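Local coordinates for phenol hydroxylase component phN (Pseudomonas stutzeri, PDB 3U52), which probably hydroxylates phenol as the diiron-bearing oxygenase subunit of a bacterial multicomponent monooxygenase, with a carboxylate-bridged pair of irons inside a helical bundle, at residues A91-I101 with M149-L159. Residues are numbered along the deposited sequence; the frame is centred on the assembly and turned at random.
Sequences ARYVNALKLFI and MSHYNKHFNGL. With CU (copper (II) ion), chain J.
Two methyls of 91-101 each sit squarely over an aromatic ring of 149-159: Val-94 CG2 lies 3.7 Å from the centroid of the Phe-156 ring, and Leu-97 CD1 lies 3.6 Å from that of Tyr-152. Both are CH-pi contacts, 2° and 6° off the ring normals. With CG1 of Val-94 anti to its backbone N (chi1 -178°), that branch rests against Phe-156 CB while CG2 takes the ring centre. Ala-91 CB approaches the same ring obliquely at CE1. Leu-97 CB meets Met-149 SD at 3.8 Å, and a turn further Ile-101 CD1 packs on Met-149 CB at 3.7 Å; the thioether chain, bent at chi2 and chi3, also touches a bound xenon. Leu-159 folds back from the loop, its CD2 against Ile-101 CG2 and its CD1 against Val-94 CG1. Lys-98 stretches along this loop, CE 3.1 Å from Asn-157 O; NZ is hydrogen-bonded to Asn-95 OD1 at 3.0 Å from above the carbonyl plane and forms a salt bridge with Asp-491, which also accepts from Asn-157 N. A methionine at Lys-98 would probably leave Asp-491 without this cationic mate and Asn-95 OD1 without one of its donors. At Gly-158, positive phi favours glycine, and a side chain would run into Lys-98 CD. Tyr-152 OH is hydrogen-bonded to Asp-219; His-155 binds copper with His-494. As no hydrogen bond crosses between helix 94-103 and the end of helix 125-155 with its following loop, their fit rests mainly on methyls against rings, while Asp-491 balances the buried lysine charge.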
loop_
_atom_site.group_PDB
_atom_site.type_symbol
_atom_site.label_atom_id
_atom_site.label_comp_id
_atom_site.label_asym_id
_atom_site.label_seq_id
_atom_site.Cartn_x
_atom_site.Cartn_y
_atom_site.Cartn_z
ATOM N N ALA A 91 10.136 -23.244 5.677
ATOM C CA ALA A 91 11.167 -22.431 6.306
ATOM C C ALA A 91 12.556 -22.619 5.642
ATOM O O ALA A 91 13.404 -21.732 5.795
ATOM C CB ALA A 91 11.250 -22.697 7.772
ATOM N N ARG A 92 12.772 -23.722 4.897
ATOM C CA ARG A 92 14.035 -23.901 4.151
ATOM C C ARG A 92 14.254 -22.683 3.258
ATOM O O ARG A 92 15.393 -22.275 3.005
ATOM C CB ARG A 92 14.061 -25.166 3.264
ATOM C CG ARG A 92 14.164 -26.489 4.060
ATOM C CD ARG A 92 14.181 -27.742 3.132
ATOM N NE ARG A 92 13.035 -27.732 2.212
ATOM C CZ ARG A 92 12.872 -28.521 1.137
ATOM N NH1 ARG A 92 13.811 -29.410 0.792
ATOM N NH2 ARG A 92 11.766 -28.409 0.377
ATOM N N TYR A 93 13.152 -22.120 2.752
ATOM C CA TYR A 93 13.208 -20.986 1.809
ATOM C C TYR A 93 13.928 -19.800 2.423
ATOM O O TYR A 93 14.575 -19.042 1.702
ATOM C CB TYR A 93 11.775 -20.561 1.369
ATOM C CG TYR A 93 11.741 -19.195 0.671
ATOM C CD1 TYR A 93 12.027 -19.066 -0.712
ATOM C CD2 TYR A 93 11.479 -18.030 1.386
ATOM C CE1 TYR A 93 12.001 -17.817 -1.338
ATOM C CE2 TYR A 93 11.458 -16.788 0.778
ATOM C CZ TYR A 93 11.698 -16.679 -0.564
ATOM O OH TYR A 93 11.689 -15.401 -1.096
ATOM N N VAL A 94 13.816 -19.600 3.740
ATOM C CA VAL A 94 14.369 -18.400 4.362
ATOM C C VAL A 94 15.932 -18.377 4.224
ATOM O O VAL A 94 16.540 -17.301 4.231
ATOM C CB VAL A 94 13.908 -18.247 5.793
ATOM C CG1 VAL A 94 14.459 -16.953 6.458
ATOM C CG2 VAL A 94 12.365 -18.283 5.836
ATOM N N ASN A 95 16.537 -19.542 4.028
ATOM C CA ASN A 95 17.972 -19.606 3.750
ATOM C C ASN A 95 18.448 -18.831 2.524
ATOM O O ASN A 95 19.559 -18.322 2.534
ATOM C CB ASN A 95 18.428 -21.054 3.773
ATOM C CG ASN A 95 18.224 -21.662 5.171
ATOM O OD1 ASN A 95 18.949 -21.338 6.096
ATOM N ND2 ASN A 95 17.189 -22.467 5.331
ATOM N N ALA A 96 17.582 -18.691 1.529
ATOM C CA ALA A 96 17.853 -17.865 0.381
ATOM C C ALA A 96 17.930 -16.423 0.839
ATOM O O ALA A 96 18.757 -15.677 0.340
ATOM C CB ALA A 96 16.798 -18.022 -0.615
ATOM N N LEU A 97 17.125 -16.034 1.825
ATOM C CA LEU A 97 17.133 -14.629 2.308
ATOM C C LEU A 97 18.319 -14.285 3.223
ATOM O O LEU A 97 18.767 -13.114 3.282
ATOM C CB LEU A 97 15.781 -14.259 2.957
ATOM C CG LEU A 97 14.495 -14.513 2.121
ATOM C CD1 LEU A 97 13.226 -14.177 2.937
ATOM C CD2 LEU A 97 14.477 -13.775 0.761
ATOM N N LYS A 98 18.813 -15.291 3.966
ATOM C CA LYS A 98 20.051 -15.122 4.805
ATOM C C LYS A 98 21.240 -14.836 3.902
ATOM O O LYS A 98 22.012 -13.922 4.157
ATOM C CB LYS A 98 20.314 -16.379 5.620
ATOM C CG LYS A 98 19.118 -16.760 6.496
ATOM C CD LYS A 98 19.263 -18.124 7.134
ATOM C CE LYS A 98 17.898 -18.621 7.687
ATOM N NZ LYS A 98 18.097 -19.813 8.567
ATOM N N LEU A 99 21.329 -15.592 2.813
ATOM C CA LEU A 99 22.296 -15.362 1.745
ATOM C C LEU A 99 22.131 -13.978 1.088
ATOM O O LEU A 99 23.102 -13.253 0.867
ATOM C CB LEU A 99 22.149 -16.485 0.710
ATOM C CG LEU A 99 23.101 -16.817 -0.440
ATOM C CD1 LEU A 99 24.612 -16.784 -0.061
ATOM C CD2 LEU A 99 22.738 -18.232 -0.955
ATOM N N PHE A 100 20.912 -13.611 0.779
ATOM C CA PHE A 100 20.648 -12.304 0.207
ATOM C C PHE A 100 21.044 -11.125 1.096
ATOM O O PHE A 100 21.756 -10.239 0.629
ATOM C CB PHE A 100 19.184 -12.170 -0.176
ATOM C CG PHE A 100 18.889 -10.935 -1.015
ATOM C CD1 PHE A 100 18.463 -9.753 -0.408
ATOM C CD2 PHE A 100 19.038 -10.959 -2.403
ATOM C CE1 PHE A 100 18.210 -8.629 -1.168
ATOM C CE2 PHE A 100 18.772 -9.807 -3.182
ATOM C CZ PHE A 100 18.370 -8.650 -2.566
ATOM N N ILE A 101 20.584 -11.100 2.348
ATOM C CA ILE A 101 20.870 -9.977 3.257
ATOM C C ILE A 101 22.348 -9.822 3.663
ATOM O O ILE A 101 22.796 -8.705 3.974
ATOM C CB ILE A 101 19.977 -10.020 4.513
ATOM C CG1 ILE A 101 19.902 -8.633 5.167
ATOM C CG2 ILE A 101 20.498 -11.097 5.528
ATOM C CD1 ILE A 101 18.899 -8.521 6.312
ATOM N N MET A 149 13.336 -7.379 4.788
ATOM C CA MET A 149 13.842 -8.518 5.548
ATOM C C MET A 149 13.578 -8.388 7.051
ATOM O O MET A 149 13.727 -9.354 7.801
ATOM C CB MET A 149 15.343 -8.668 5.334
ATOM C CG MET A 149 15.772 -9.138 3.919
ATOM S SD MET A 149 14.867 -10.660 3.542
ATOM C CE MET A 149 13.497 -10.179 2.494
ATOM N N SER A 150 13.149 -7.208 7.475
ATOM C CA SER A 150 13.039 -6.895 8.874
ATOM C C SER A 150 12.173 -7.899 9.616
ATOM O O SER A 150 12.534 -8.373 10.685
ATOM C CB SER A 150 12.437 -5.515 9.035
ATOM O OG SER A 150 12.646 -5.098 10.365
ATOM N N HIS A 151 11.050 -8.248 9.012
ATOM C CA HIS A 151 10.063 -9.082 9.667
ATOM C C HIS A 151 10.577 -10.529 9.647
ATOM O O HIS A 151 10.312 -11.281 10.588
ATOM C CB HIS A 151 8.708 -8.960 8.945
ATOM C CG HIS A 151 7.595 -9.719 9.617
ATOM N ND1 HIS A 151 7.019 -9.299 10.799
ATOM C CD2 HIS A 151 6.990 -10.887 9.295
ATOM C CE1 HIS A 151 6.061 -10.142 11.140
ATOM N NE2 HIS A 151 6.022 -11.111 10.239
ATOM N N TYR A 152 11.355 -10.891 8.630
ATOM C CA TYR A 152 11.950 -12.256 8.587
ATOM C C TYR A 152 12.974 -12.431 9.703
ATOM O O TYR A 152 13.030 -13.486 10.347
ATOM C CB TYR A 152 12.537 -12.605 7.222
ATOM C CG TYR A 152 11.492 -12.898 6.155
ATOM C CD1 TYR A 152 11.174 -11.962 5.182
ATOM C CD2 TYR A 152 10.846 -14.150 6.115
ATOM C CE1 TYR A 152 10.212 -12.257 4.182
ATOM C CE2 TYR A 152 9.880 -14.438 5.180
ATOM C CZ TYR A 152 9.573 -13.501 4.199
ATOM O OH TYR A 152 8.605 -13.823 3.266
ATOM N N ASN A 153 13.757 -11.375 9.939
ATOM C CA ASN A 153 14.740 -11.307 11.022
ATOM C C ASN A 153 14.123 -11.489 12.413
ATOM O O ASN A 153 14.766 -12.037 13.323
ATOM C CB ASN A 153 15.520 -9.978 10.973
ATOM C CG ASN A 153 16.488 -9.835 12.151
ATOM O OD1 ASN A 153 16.366 -8.904 12.993
ATOM N ND2 ASN A 153 17.420 -10.763 12.251
ATOM N N LYS A 154 12.884 -11.043 12.600
ATOM C CA LYS A 154 12.208 -11.307 13.884
ATOM C C LYS A 154 11.826 -12.760 14.141
ATOM O O LYS A 154 11.597 -13.138 15.320
ATOM C CB LYS A 154 10.963 -10.441 14.012
ATOM C CG LYS A 154 11.312 -8.956 13.855
ATOM C CD LYS A 154 10.116 -8.064 14.082
ATOM C CE LYS A 154 10.469 -6.653 13.690
ATOM N NZ LYS A 154 9.379 -5.709 14.117
ATOM N N HIS A 155 11.728 -13.569 13.091
ATOM C CA HIS A 155 11.149 -14.913 13.236
ATOM C C HIS A 155 12.075 -16.063 12.842
ATOM O O HIS A 155 11.721 -17.238 13.067
ATOM C CB HIS A 155 9.841 -15.032 12.442
ATOM C CG HIS A 155 8.733 -14.212 13.027
ATOM N ND1 HIS A 155 8.007 -14.633 14.125
ATOM C CD2 HIS A 155 8.272 -12.973 12.719
ATOM C CE1 HIS A 155 7.148 -13.690 14.479
ATOM N NE2 HIS A 155 7.270 -12.679 13.628
ATOM N N PHE A 156 13.193 -15.721 12.197
ATOM C CA PHE A 156 14.145 -16.717 11.670
ATOM C C PHE A 156 15.602 -16.343 12.024
ATOM O O PHE A 156 15.883 -15.189 12.308
ATOM C CB PHE A 156 13.986 -16.896 10.137
ATOM C CG PHE A 156 12.615 -17.422 9.720
ATOM C CD1 PHE A 156 12.327 -18.786 9.751
ATOM C CD2 PHE A 156 11.606 -16.529 9.361
ATOM C CE1 PHE A 156 11.054 -19.270 9.402
ATOM C CE2 PHE A 156 10.327 -16.977 8.979
ATOM C CZ PHE A 156 10.046 -18.361 8.990
ATOM N N ASN A 157 16.514 -17.317 11.998
ATOM C CA ASN A 157 17.881 -17.072 12.485
ATOM C C ASN A 157 18.728 -16.712 11.279
ATOM O O ASN A 157 18.270 -16.849 10.166
ATOM C CB ASN A 157 18.409 -18.291 13.261
ATOM C CG ASN A 157 17.720 -18.463 14.638
ATOM O OD1 ASN A 157 17.511 -17.481 15.345
ATOM N ND2 ASN A 157 17.340 -19.703 14.994
ATOM N N GLY A 158 19.923 -16.180 11.493
ATOM C CA GLY A 158 20.860 -15.976 10.420
ATOM C C GLY A 158 20.703 -14.673 9.642
ATOM O O GLY A 158 21.476 -14.409 8.723
ATOM N N LEU A 159 19.741 -13.836 10.014
ATOM C CA LEU A 159 19.503 -12.582 9.294
ATOM C C LEU A 159 19.942 -11.385 10.132
ATOM O O LEU A 159 19.786 -10.258 9.702
ATOM C CB LEU A 159 17.994 -12.432 8.947
ATOM C CG LEU A 159 17.488 -13.409 7.892
ATOM C CD1 LEU A 159 16.305 -14.170 8.396
ATOM C CD2 LEU A 159 17.129 -12.638 6.656
HETATM CU CU CU J . 8.401 -16.595 14.721
#